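Local coordinates for protein putative 5-dehydro-2-deoxygluconokinase (PDB 2QCV) that probably phosphorylates 5-dehydro-2-deoxy-D-gluconate with ATP in the breakdown of myo-inositol, as a sugar kinase of the PfkB family, at residues I15-A20 with L142-T147; A134-S139 with N168-V173; T147-S152 with V191-V196; S200-G205 with P234-I239; D273-A278 with T291-G296. All coordinates share one frame; numbering follows the deposited sequence.

Contact 1: I15-A20 with L142-T147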
# COMPACT_ATOMS: atom_id res chain seq x y z
N ILE A 15 15.55 -27.28 13.20
CA ILE A 15 15.61 -26.11 12.34
C ILE A 15 14.31 -25.35 12.61
O ILE A 15 13.22 -25.94 12.58
CB ILE A 15 15.69 -26.51 10.85
CG1 ILE A 15 17.05 -27.13 10.57
CG2 ILE A 15 15.48 -25.26 9.95
CD1 ILE A 15 17.16 -27.72 9.13
N ALA A 16 14.44 -24.07 12.93
CA ALA A 16 13.27 -23.20 13.15
C ALA A 16 13.09 -22.28 11.96
O ALA A 16 14.05 -21.96 11.23
CB ALA A 16 13.42 -22.40 14.41
N ILE A 17 11.85 -21.86 11.75
CA ILE A 17 11.50 -20.99 10.64
C ILE A 17 10.68 -19.83 11.18
O ILE A 17 9.75 -20.01 11.96
CB ILE A 17 10.74 -21.74 9.49
CG1 ILE A 17 10.37 -20.82 8.33
CG2 ILE A 17 9.51 -22.49 9.99
CD1 ILE A 17 10.07 -21.56 7.01
N GLY A 18 11.10 -18.62 10.78
CA GLY A 18 10.34 -17.41 11.01
C GLY A 18 11.26 -16.25 11.36
O GLY A 18 12.21 -15.97 10.64
N ARG A 19 10.93 -15.57 12.46
CA ARG A 19 11.54 -14.27 12.81
C ARG A 19 12.81 -14.37 13.64
O ARG A 19 12.83 -15.00 14.73
CB ARG A 19 10.54 -13.43 13.62
CG ARG A 19 11.09 -12.12 14.13
CD ARG A 19 9.92 -11.25 14.69
NE ARG A 19 9.12 -10.79 13.56
CZ ARG A 19 7.85 -10.41 13.60
NH1 ARG A 19 7.18 -10.36 14.75
NH2 ARG A 19 7.26 -10.04 12.47
N ALA A 20 13.83 -13.66 13.17
CA ALA A 20 14.98 -13.28 13.97
C ALA A 20 15.06 -11.76 13.89
O ALA A 20 15.12 -11.20 12.78
CB ALA A 20 16.26 -13.91 13.46
N LEU A 142 11.30 -29.70 12.75
CA LEU A 142 11.06 -28.37 12.22
C LEU A 142 10.19 -27.63 13.21
O LEU A 142 9.09 -28.07 13.52
CB LEU A 142 10.36 -28.40 10.86
CG LEU A 142 10.00 -27.03 10.23
CD1 LEU A 142 11.30 -26.34 9.70
CD2 LEU A 142 8.92 -27.13 9.16
N LEU A 143 10.70 -26.53 13.73
CA LEU A 143 9.96 -25.71 14.68
C LEU A 143 9.34 -24.54 13.90
O LEU A 143 10.03 -23.73 13.28
CB LEU A 143 10.90 -25.20 15.79
CG LEU A 143 10.31 -24.41 16.98
CD1 LEU A 143 9.68 -23.08 16.62
CD2 LEU A 143 9.36 -25.24 17.79
N VAL A 144 8.04 -24.50 13.91
CA VAL A 144 7.26 -23.45 13.25
C VAL A 144 6.69 -22.52 14.32
O VAL A 144 6.09 -23.01 15.27
CB VAL A 144 6.10 -24.09 12.51
CG1 VAL A 144 5.15 -23.01 11.94
CG2 VAL A 144 6.66 -25.07 11.41
N SER A 145 6.94 -21.22 14.22
CA SER A 145 6.31 -20.28 15.13
C SER A 145 5.07 -19.66 14.48
O SER A 145 5.04 -19.33 13.26
CB SER A 145 7.32 -19.24 15.68
OG SER A 145 8.26 -19.83 16.61
N GLY A 146 4.02 -19.52 15.28
CA GLY A 146 2.76 -18.97 14.80
C GLY A 146 2.81 -17.60 14.16
O GLY A 146 2.06 -17.33 13.22
N THR A 147 3.67 -16.72 14.66
CA THR A 147 3.69 -15.36 14.14
C THR A 147 4.17 -15.33 12.69
O THR A 147 3.80 -14.42 11.93
CB THR A 147 4.52 -14.41 15.04
OG1 THR A 147 3.88 -14.38 16.32
CG2 THR A 147 4.61 -13.00 14.48
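Ile17 lays its CG2 methyl against the backbone of strand 142-145, with CG2 3.6 Å from Leu143 O. CG1 stands anti to the backbone N (chi1 -180°). This leaves CG2 in the crowded position between N and the carbonyl carbon, where it also meets Val144 CG2 at 4.1 Å. Leu142 joins the same face through CD1, 4.3 Å from the CG2 of Ile15. On the other face Ala16 CB rests 4.0 Å from Leu143 CB. The two strands run parallel, their short axes 4.6 Å apart. Leu143 makes both bonds of the ladder, through its own N and O. Its N gives a bond of 2.8 Å to Ile15 O, and its O takes one from Ile17 N. The ladder ends there, and Ile17 O and Ser145 N are buried without a partner. Beyond it the Thr147 CG2 methyl lies 3.7 Å from Arg19 NH1, and the guanidinium is paired with Asp123. These are strands in the parallel part of the main mixed sheet of the ribokinase-like fold. Strand 61-67 flanks strand 12-17 on its far edge. Helix 154-167 packs on the Ile17 and Leu142 face, and helix 46-56 on the Ala16 face.

Contact 2: A134-S139 with N168-V173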
# COMPACT_ATOMS: atom_id res chain seq x y z
N ALA A 134 16.40 -29.67 0.88
CA ALA A 134 17.67 -30.32 1.20
C ALA A 134 18.17 -29.93 2.59
O ALA A 134 18.86 -30.71 3.24
CB ALA A 134 18.75 -30.01 0.12
N TYR A 135 17.77 -28.76 3.06
CA TYR A 135 18.18 -28.29 4.38
C TYR A 135 17.26 -28.89 5.42
O TYR A 135 17.71 -29.49 6.37
CB TYR A 135 18.07 -26.79 4.43
CG TYR A 135 18.66 -26.13 5.65
CD1 TYR A 135 19.95 -26.38 6.05
CD2 TYR A 135 17.92 -25.23 6.39
CE1 TYR A 135 20.49 -25.70 7.15
CE2 TYR A 135 18.45 -24.59 7.48
CZ TYR A 135 19.73 -24.81 7.84
OH TYR A 135 20.23 -24.10 8.92
N ILE A 136 15.97 -28.72 5.22
CA ILE A 136 14.97 -29.26 6.17
C ILE A 136 15.15 -30.76 6.44
O ILE A 136 15.13 -31.21 7.59
CB ILE A 136 13.53 -28.96 5.65
CG1 ILE A 136 13.26 -27.46 5.70
CG2 ILE A 136 12.46 -29.77 6.41
CD1 ILE A 136 11.90 -27.02 5.04
N ARG A 137 15.40 -31.55 5.41
CA ARG A 137 15.54 -32.98 5.61
C ARG A 137 16.74 -33.45 6.43
O ARG A 137 16.79 -34.62 6.78
CB ARG A 137 15.49 -33.72 4.29
CG ARG A 137 16.69 -33.53 3.46
CD ARG A 137 16.42 -34.14 2.09
NE ARG A 137 17.60 -34.00 1.25
CZ ARG A 137 17.57 -33.91 -0.08
NH1 ARG A 137 16.43 -33.93 -0.76
NH2 ARG A 137 18.71 -33.76 -0.74
N ARG A 138 17.67 -32.56 6.74
CA ARG A 138 18.83 -32.87 7.59
C ARG A 138 18.54 -32.73 9.06
O ARG A 138 19.44 -32.87 9.89
CB ARG A 138 19.95 -31.90 7.26
CG ARG A 138 20.25 -31.93 5.80
CD ARG A 138 21.65 -31.62 5.50
NE ARG A 138 21.93 -30.23 5.33
CZ ARG A 138 22.92 -29.56 5.92
NH1 ARG A 138 23.76 -30.11 6.79
NH2 ARG A 138 23.05 -28.30 5.62
N SER A 139 17.30 -32.43 9.39
CA SER A 139 16.89 -32.19 10.79
C SER A 139 15.91 -33.24 11.35
O SER A 139 15.09 -33.81 10.64
CB SER A 139 16.27 -30.81 10.92
OG SER A 139 16.10 -30.47 12.30
N ASN A 168 9.70 -35.75 4.42
CA ASN A 168 11.05 -36.20 4.72
C ASN A 168 11.20 -36.75 6.15
O ASN A 168 12.32 -36.88 6.66
CB ASN A 168 12.00 -35.03 4.46
CG ASN A 168 12.22 -34.82 2.99
OD1 ASN A 168 12.98 -35.54 2.38
ND2 ASN A 168 11.53 -33.83 2.41
N ASP A 169 10.08 -37.06 6.79
CA ASP A 169 10.08 -37.67 8.10
C ASP A 169 10.78 -36.77 9.12
O ASP A 169 11.52 -37.24 9.99
CB ASP A 169 10.70 -39.07 8.01
CG ASP A 169 10.43 -39.90 9.21
OD1 ASP A 169 9.35 -39.70 9.82
OD2 ASP A 169 11.30 -40.75 9.55
N VAL A 170 10.55 -35.48 8.98
CA VAL A 170 11.02 -34.46 9.89
C VAL A 170 9.80 -34.09 10.76
O VAL A 170 8.75 -33.71 10.24
CB VAL A 170 11.55 -33.24 9.15
CG1 VAL A 170 11.98 -32.15 10.15
CG2 VAL A 170 12.74 -33.65 8.25
N LYS A 171 9.94 -34.21 12.07
CA LYS A 171 8.83 -33.95 12.99
C LYS A 171 8.52 -32.43 13.03
O LYS A 171 9.43 -31.61 13.21
CB LYS A 171 9.20 -34.42 14.39
CG LYS A 171 8.04 -34.52 15.35
CD LYS A 171 8.34 -35.44 16.58
CE LYS A 171 8.69 -36.93 16.28
NZ LYS A 171 7.57 -37.79 15.72
N VAL A 172 7.25 -32.08 12.88
CA VAL A 172 6.79 -30.66 12.83
C VAL A 172 6.29 -30.29 14.20
O VAL A 172 5.35 -30.93 14.72
CB VAL A 172 5.72 -30.44 11.73
CG1 VAL A 172 5.13 -28.98 11.78
CG2 VAL A 172 6.33 -30.75 10.33
N VAL A 173 6.97 -29.31 14.78
CA VAL A 173 6.64 -28.78 16.08
C VAL A 173 6.10 -27.37 15.92
O VAL A 173 6.79 -26.46 15.39
CB VAL A 173 7.87 -28.78 17.05
CG1 VAL A 173 7.43 -28.24 18.44
CG2 VAL A 173 8.57 -30.15 17.15
O HOH W 1 15.08 -36.74 6.15
O HOH W 2 13.97 -35.09 -0.06
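The chain of 134-139 leaves a short helix through a type I beta turn from Ile136 to Ser139. The facing segment leaves helix 154-167 and enters strand 171-175. These are two joints of the alpha/beta ribokinase-like fold, at the end where its parallel strands begin. The helix closes with a Schellman motif, in which Asp169 has positive phi and Val170 N reaches back to Ala165 O. No direct hydrogen bond joins the two segments. Their CA atoms come nearest at Arg137 and Asn168, 5.6 Å apart.

Val170 fills the space beside the turn. With CG1 anti to the backbone N (chi1 178°), CG2 is turned onto two carbonyls, 3.4 Å from Ser139 O and 3.5 Å from Ile136 O. CG2 also meets Ile136 CG2 at 4.3 Å. With an alanine in its place both methyls are gone, and a gap would probably open between the turn and the start of the strand. Helix 154-167 backs this packing, for Ala165 touches both Ile136 and Val170.

Arg137 and Asn168 meet nearer the surface. The amide lies across the foot of the arginine, with OD1 3.6 Å from Arg137 CB. Guanidinium and amide planes are 54° apart. Asn168 ND2 is bonded to Glu133 OE2 and Leu164 O, which fixes the flip of the amide. Two waters do the bridging. One donates to Arg137 O and to Asn168 O. The other accepts from Arg137 NH1 at 2.8 Å and donates to Asn168 OD1.

Contact 3: T147-S152 with V191-V196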
# COMPACT_ATOMS: atom_id res chain seq x y z
N THR A 147 3.67 -16.72 14.66
CA THR A 147 3.69 -15.36 14.14
C THR A 147 4.17 -15.33 12.69
O THR A 147 3.80 -14.42 11.93
CB THR A 147 4.52 -14.41 15.04
OG1 THR A 147 3.88 -14.38 16.32
CG2 THR A 147 4.61 -13.00 14.48
N ALA A 148 4.96 -16.33 12.28
CA ALA A 148 5.41 -16.43 10.90
C ALA A 148 4.25 -16.67 9.91
O ALA A 148 4.43 -16.56 8.71
CB ALA A 148 6.48 -17.51 10.74
N LEU A 149 3.08 -17.04 10.43
CA LEU A 149 1.88 -17.21 9.61
C LEU A 149 1.08 -15.92 9.47
O LEU A 149 0.06 -15.93 8.78
CB LEU A 149 0.97 -18.29 10.21
CG LEU A 149 1.53 -19.70 10.37
CD1 LEU A 149 0.66 -20.58 11.33
CD2 LEU A 149 1.61 -20.38 9.01
N SER A 150 1.49 -14.85 10.14
CA SER A 150 0.70 -13.62 10.23
C SER A 150 0.58 -12.85 8.91
O SER A 150 -0.38 -12.10 8.74
CB SER A 150 1.22 -12.68 11.33
OG SER A 150 2.53 -12.18 11.04
N LYS A 151 1.51 -13.04 7.97
CA LYS A 151 1.48 -12.30 6.72
C LYS A 151 2.13 -13.14 5.64
O LYS A 151 3.08 -13.86 5.90
CB LYS A 151 2.30 -10.98 6.83
CG LYS A 151 1.81 -9.91 7.77
CD LYS A 151 0.55 -9.21 7.26
CE LYS A 151 -0.13 -8.43 8.41
NZ LYS A 151 -1.58 -8.18 8.13
N SER A 152 1.64 -12.99 4.42
CA SER A 152 2.37 -13.42 3.23
C SER A 152 3.54 -12.48 2.88
O SER A 152 3.42 -11.27 3.09
CB SER A 152 1.39 -13.46 2.06
OG SER A 152 0.32 -14.37 2.31
N VAL A 191 -8.04 -19.37 11.73
CA VAL A 191 -7.99 -20.04 10.45
C VAL A 191 -6.62 -20.71 10.20
O VAL A 191 -6.54 -21.88 9.82
CB VAL A 191 -8.40 -19.07 9.32
CG1 VAL A 191 -7.97 -19.63 7.91
CG2 VAL A 191 -9.89 -18.81 9.40
N TYR A 192 -5.54 -19.96 10.38
CA TYR A 192 -4.20 -20.47 10.07
C TYR A 192 -3.61 -21.34 11.19
O TYR A 192 -3.00 -22.36 10.91
CB TYR A 192 -3.27 -19.32 9.73
CG TYR A 192 -3.67 -18.74 8.39
CD1 TYR A 192 -3.43 -19.46 7.24
CD2 TYR A 192 -4.33 -17.54 8.30
CE1 TYR A 192 -3.84 -19.00 6.01
CE2 TYR A 192 -4.73 -17.04 7.08
CZ TYR A 192 -4.46 -17.79 5.92
OH TYR A 192 -4.84 -17.33 4.69
N TYR A 193 -3.84 -20.94 12.43
CA TYR A 193 -3.42 -21.79 13.56
C TYR A 193 -4.09 -23.16 13.53
O TYR A 193 -3.42 -24.14 13.78
CB TYR A 193 -3.73 -21.12 14.91
CG TYR A 193 -2.68 -20.14 15.40
CD1 TYR A 193 -1.83 -19.46 14.51
CD2 TYR A 193 -2.54 -19.87 16.74
CE1 TYR A 193 -0.87 -18.57 14.98
CE2 TYR A 193 -1.56 -18.99 17.22
CZ TYR A 193 -0.74 -18.36 16.33
OH TYR A 193 0.23 -17.51 16.80
N SER A 194 -5.40 -23.23 13.31
CA SER A 194 -6.10 -24.54 13.23
C SER A 194 -5.53 -25.42 12.10
O SER A 194 -5.19 -26.58 12.30
CB SER A 194 -7.61 -24.35 13.09
OG SER A 194 -7.95 -23.57 11.94
N LEU A 195 -5.36 -24.82 10.94
CA LEU A 195 -4.86 -25.51 9.73
C LEU A 195 -3.47 -26.10 9.99
O LEU A 195 -3.23 -27.29 9.76
CB LEU A 195 -4.79 -24.50 8.58
CG LEU A 195 -3.80 -24.66 7.40
CD1 LEU A 195 -4.10 -25.94 6.70
CD2 LEU A 195 -3.86 -23.47 6.42
N VAL A 196 -2.59 -25.26 10.54
CA VAL A 196 -1.21 -25.67 10.81
C VAL A 196 -1.16 -26.70 11.95
O VAL A 196 -0.49 -27.73 11.82
CB VAL A 196 -0.29 -24.50 11.04
CG1 VAL A 196 1.10 -24.99 11.49
CG2 VAL A 196 -0.21 -23.66 9.69
O HOH W 3 1.11 -14.76 16.42
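Thr147 O is gripped twice by Ser150, whose OG donates at 2.7 Å and whose N donates at 3.0 Å. The hydroxyl comes in nearly in line with the carbonyl bond. This pair of bonds closes the 3-10 turn that follows strand 139-145. At its side chain, a water links Thr147 to helix 186-199. It donates to Thr147 OG1 at 2.8 Å and lies 2.9 Å from Tyr193 OH. Thr147 OG1 is also bonded to Asp177, and Tyr193 OH has a weak bond to Leu176 O.

Leu149 carries the packing. Its CG is anti to the carbonyl carbon (chi1 -60°), and the branch runs from the turn to the helix. There it meets Val196 tip to tip, CD1 lying 3.6 Å from Val196 CG2. The same CD1 approaches Tyr193 CD1 obliquely at 4.2 Å, while Leu149 CB faces Tyr192 CB. Phe174 of strand 171-175 touches Leu149 and Val196 and meets the Tyr193 ring edge-to-face.

The ring of Tyr192 leads away from the turn, to Arg155 in a cation-pi contact and to Glu156 of the second subunit in a hydrogen bond. Leu195 packs on Leu195 of that subunit, so this helix also lines the interface. Helix 186-199 is the crossover between parallel strands 171-175 and 202-206. The contact seats the loop from one strand end on the helix of the next beta-alpha-beta unit, as in the layered alpha/beta core of ribokinase-like kinases.

Contact 4: S200-G205 with P234-I239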
# COMPACT_ATOMS: atom_id res chain seq x y z
N SER A 200 0.46 -30.72 12.16
CA SER A 200 1.69 -30.82 12.98
C SER A 200 1.74 -32.09 13.81
O SER A 200 0.71 -32.69 14.09
CB SER A 200 1.78 -29.61 13.92
OG SER A 200 1.88 -28.42 13.16
N ASP A 201 2.94 -32.46 14.25
CA ASP A 201 3.17 -33.64 15.08
C ASP A 201 3.13 -33.32 16.57
O ASP A 201 2.62 -34.09 17.39
CB ASP A 201 4.52 -34.23 14.68
CG ASP A 201 4.53 -34.65 13.26
OD1 ASP A 201 3.67 -35.47 12.90
OD2 ASP A 201 5.36 -34.17 12.47
N ILE A 202 3.66 -32.15 16.91
CA ILE A 202 3.69 -31.65 18.28
C ILE A 202 3.22 -30.21 18.26
O ILE A 202 3.70 -29.41 17.45
CB ILE A 202 5.13 -31.70 18.91
CG1 ILE A 202 5.71 -33.12 18.81
CG2 ILE A 202 5.10 -31.16 20.35
CD1 ILE A 202 7.19 -33.26 19.28
N VAL A 203 2.29 -29.88 19.16
CA VAL A 203 1.79 -28.52 19.29
C VAL A 203 1.97 -28.06 20.72
O VAL A 203 1.57 -28.77 21.64
CB VAL A 203 0.29 -28.41 18.88
CG1 VAL A 203 -0.14 -26.94 18.82
CG2 VAL A 203 0.07 -29.07 17.51
N ILE A 204 2.60 -26.89 20.88
CA ILE A 204 2.94 -26.33 22.21
C ILE A 204 2.40 -24.92 22.29
O ILE A 204 2.68 -24.13 21.41
CB ILE A 204 4.46 -26.25 22.42
CG1 ILE A 204 5.12 -27.63 22.24
CG2 ILE A 204 4.76 -25.69 23.81
CD1 ILE A 204 6.66 -27.61 22.26
N GLY A 205 1.62 -24.61 23.33
CA GLY A 205 1.05 -23.28 23.48
C GLY A 205 0.43 -23.10 24.84
O GLY A 205 0.25 -24.08 25.56
N PRO A 234 -1.51 -34.32 15.11
CA PRO A 234 -0.71 -34.35 16.34
C PRO A 234 -0.70 -35.65 17.10
O PRO A 234 -1.75 -36.33 17.21
CB PRO A 234 -1.33 -33.23 17.19
CG PRO A 234 -1.82 -32.28 16.15
CD PRO A 234 -2.37 -33.13 15.06
N GLU A 235 0.48 -35.98 17.61
CA GLU A 235 0.71 -37.12 18.54
C GLU A 235 1.00 -36.64 19.96
O GLU A 235 0.89 -37.40 20.89
CB GLU A 235 1.89 -37.97 18.01
CG GLU A 235 3.26 -37.28 18.23
CD GLU A 235 4.45 -37.86 17.40
OE1 GLU A 235 4.22 -38.78 16.59
OE2 GLU A 235 5.62 -37.40 17.63
N LEU A 236 1.29 -35.35 20.12
CA LEU A 236 1.66 -34.74 21.40
C LEU A 236 1.20 -33.31 21.44
O LEU A 236 1.54 -32.53 20.55
CB LEU A 236 3.18 -34.78 21.63
CG LEU A 236 3.73 -34.18 22.94
CD1 LEU A 236 3.21 -34.90 24.25
CD2 LEU A 236 5.24 -34.19 22.88
N ILE A 237 0.45 -32.96 22.48
CA ILE A 237 -0.06 -31.61 22.63
C ILE A 237 0.31 -31.14 24.02
O ILE A 237 0.02 -31.83 25.02
CB ILE A 237 -1.61 -31.57 22.42
CG1 ILE A 237 -1.98 -32.10 21.03
CG2 ILE A 237 -2.20 -30.18 22.71
CD1 ILE A 237 -3.45 -32.40 20.81
N VAL A 238 0.99 -30.00 24.08
CA VAL A 238 1.41 -29.42 25.36
C VAL A 238 0.68 -28.11 25.62
O VAL A 238 0.77 -27.18 24.82
CB VAL A 238 2.93 -29.21 25.40
CG1 VAL A 238 3.34 -28.57 26.73
CG2 VAL A 238 3.70 -30.58 25.12
N ILE A 239 -0.10 -28.05 26.69
CA ILE A 239 -0.93 -26.88 26.96
C ILE A 239 -0.45 -26.28 28.29
O ILE A 239 -0.47 -26.95 29.32
CB ILE A 239 -2.47 -27.23 27.04
CG1 ILE A 239 -2.92 -28.06 25.81
CG2 ILE A 239 -3.33 -25.94 27.25
CD1 ILE A 239 -4.41 -28.42 25.72
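Asp201 O accepts two bonds, from Glu235 N at 2.9 Å and from Leu236 N at a longer 3.3 Å. Next comes the straightest bond of the set, Val238 N to Val203 O, 2.8 Å with 176° at the hydrogen. Val203 N to Leu236 O and Gly205 N to Val238 O complete the ladder. Just before the strands two carboxylates come near each other without touching, Asp201 OD1 being 5.0 Å from Glu235 OE1. Lys171 makes a salt bridge to Glu235 and probably eases the repulsion, while Asp201 OD2 takes the N-H of Val172. The two strands are parallel to within 2°, neighbours in the central sheet of the PfkB kinase fold. Ile202 and Leu236 lie side by side and point the same way, with Ile202 CG2 3.9 Å from Leu236 CD2. A serine in place of Ile202 would probably leave Leu236 CD2 and Leu283 of helix 271-284 without their apolar mate. Further along, Ile204 CG1 rests 4.2 Å from Val238 CB, and Phe279 touches both. On the other face Val203 CG2 crosses Pro234 at its CG, 4.0 Å away. Phe210 of helix 207-213 packs on Val203 and Ile237 there.

Contact 5: D273-A278 with T291-G296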
# COMPACT_ATOMS: atom_id res chain seq x y z
N ASP A 273 9.93 -19.20 25.02
CA ASP A 273 10.95 -19.71 24.10
C ASP A 273 11.97 -20.57 24.84
O ASP A 273 12.48 -21.57 24.29
CB ASP A 273 11.62 -18.54 23.42
CG ASP A 273 10.65 -17.73 22.59
OD1 ASP A 273 9.70 -18.31 21.98
OD2 ASP A 273 10.88 -16.51 22.47
N SER A 274 12.26 -20.18 26.08
CA SER A 274 13.07 -20.99 27.00
C SER A 274 12.36 -22.31 27.33
O SER A 274 12.99 -23.38 27.34
CB SER A 274 13.38 -20.22 28.29
OG SER A 274 14.59 -19.50 28.15
N TYR A 275 11.04 -22.23 27.56
CA TYR A 275 10.25 -23.43 27.80
C TYR A 275 10.36 -24.41 26.62
O TYR A 275 10.65 -25.58 26.82
CB TYR A 275 8.80 -23.05 28.12
CG TYR A 275 7.94 -24.22 28.51
CD1 TYR A 275 7.54 -25.15 27.56
CD2 TYR A 275 7.52 -24.39 29.84
CE1 TYR A 275 6.74 -26.25 27.92
CE2 TYR A 275 6.72 -25.47 30.20
CZ TYR A 275 6.34 -26.39 29.25
OH TYR A 275 5.55 -27.45 29.61
N ALA A 276 10.19 -23.92 25.39
CA ALA A 276 10.17 -24.78 24.21
C ALA A 276 11.53 -25.39 23.97
O ALA A 276 11.62 -26.58 23.69
CB ALA A 276 9.73 -23.99 22.97
N SER A 277 12.59 -24.59 24.07
CA SER A 277 13.95 -25.10 23.80
C SER A 277 14.32 -26.20 24.80
O SER A 277 14.79 -27.26 24.42
CB SER A 277 14.98 -23.97 23.78
OG SER A 277 14.91 -23.13 24.89
N ALA A 278 14.07 -25.96 26.09
CA ALA A 278 14.43 -26.94 27.14
C ALA A 278 13.51 -28.18 27.10
O ALA A 278 13.96 -29.30 27.34
CB ALA A 278 14.44 -26.30 28.54
N THR A 291 9.42 -35.61 32.43
CA THR A 291 10.63 -34.87 32.74
C THR A 291 10.84 -33.65 31.83
O THR A 291 11.30 -32.62 32.30
CB THR A 291 11.88 -35.77 32.74
OG1 THR A 291 11.72 -36.79 33.77
CG2 THR A 291 13.14 -34.93 33.05
N ALA A 292 10.51 -33.78 30.54
CA ALA A 292 10.61 -32.67 29.60
C ALA A 292 9.81 -31.45 30.09
O ALA A 292 10.26 -30.32 29.95
CB ALA A 292 10.20 -33.08 28.19
N LEU A 293 8.63 -31.68 30.65
CA LEU A 293 7.85 -30.58 31.23
C LEU A 293 8.61 -29.83 32.34
O LEU A 293 8.49 -28.59 32.43
CB LEU A 293 6.50 -31.10 31.73
CG LEU A 293 5.49 -31.65 30.72
CD1 LEU A 293 4.31 -32.35 31.48
CD2 LEU A 293 4.96 -30.55 29.75
N LYS A 294 9.42 -30.55 33.13
CA LYS A 294 10.20 -29.90 34.19
C LYS A 294 11.32 -29.07 33.60
O LYS A 294 11.60 -27.96 34.05
CB LYS A 294 10.80 -30.95 35.11
CG LYS A 294 9.79 -31.85 35.78
CD LYS A 294 10.39 -32.73 36.88
CE LYS A 294 9.41 -33.84 37.32
NZ LYS A 294 8.09 -33.27 37.71
N TYR A 295 11.99 -29.60 32.58
CA TYR A 295 13.01 -28.85 31.88
C TYR A 295 12.46 -27.55 31.29
O TYR A 295 13.10 -26.54 31.44
CB TYR A 295 13.68 -29.69 30.79
CG TYR A 295 14.80 -30.54 31.32
CD1 TYR A 295 14.54 -31.70 32.08
CD2 TYR A 295 16.13 -30.24 31.02
CE1 TYR A 295 15.57 -32.49 32.54
CE2 TYR A 295 17.20 -31.06 31.51
CZ TYR A 295 16.89 -32.17 32.26
OH TYR A 295 17.88 -33.00 32.75
N GLY A 296 11.29 -27.58 30.65
CA GLY A 296 10.74 -26.37 30.04
C GLY A 296 10.39 -25.36 31.14
O GLY A 296 10.71 -24.17 31.05
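Tyr275 offers one face of its ring to Gly296, whose CA sits 3.9 Å from the ring centroid in a CH-pi contact. The approach is 18° off the ring normal. CG stands anti to the backbone N (chi1 -174°), which lays the ring alongside the second helix. The backbones also meet closely, Tyr275 CA touching Gly296 O in a CA-H...O contact of 3.4 Å. A side chain at Gly296 would run into Tyr275 O, so glycine lets the helices come together. Their short axes approach to 7.8 Å and cross at 144°.

Apolar packing lies at both ends. Ala278 CB is 4.1 Å from Tyr295 CB and sits tightly on Tyr295 O, at 3.2 Å. At the other end the Leu293 side chain crosses Tyr275 obliquely, its CD2 3.2 Å from Tyr275 OH.

The polar ends look elsewhere. Tyr275 OH bonds to Ser246 OG, its ring has a cation-pi contact with Lys240, and Tyr295 OH bonds to Glu320. Asp273 closes the Gly-Ala-Gly-Asp signature of the PfkB family, whose aspartate acts as the base in relatives. Its OD1 bonds to a bound triethylene glycol, probably from the crystallisation liquor.

Helices 271-284 and 289-305 follow each other in the chain and pack at a slant, running broadly in opposite directions. Helix 316-325 leans on Ala278 and Tyr295, and Tyr275 also reaches Val238 of strand 236-240 in the main sheet.

In the fold
Contacts 1, 2 and 4 belong to one sheet. Strand 171-175 of contact 2 lies between the strands of contacts 1 and 4, whose centres are about 15 Å apart. On one side it is joined by a probable hydrogen bond from Leu142 N to Lys171 O (2.7 Å). On the other, backbone bonds join Val172 and Phe174 to Ile202. Contact 3 shares Thr147 with contact 1 and sits where strand 139-145 ends, its centre about 20 Å from that of contact 2. Contact 5 packs on contact 4, Val238 CG1 lying 3.8 Å from Tyr275 OH. It holds Asp273, the probable catalytic aspartate by analogy with relatives, so the active site probably lies at this end of contact 5. Contact 3 is farthest from it, with centres about 24 Å apart.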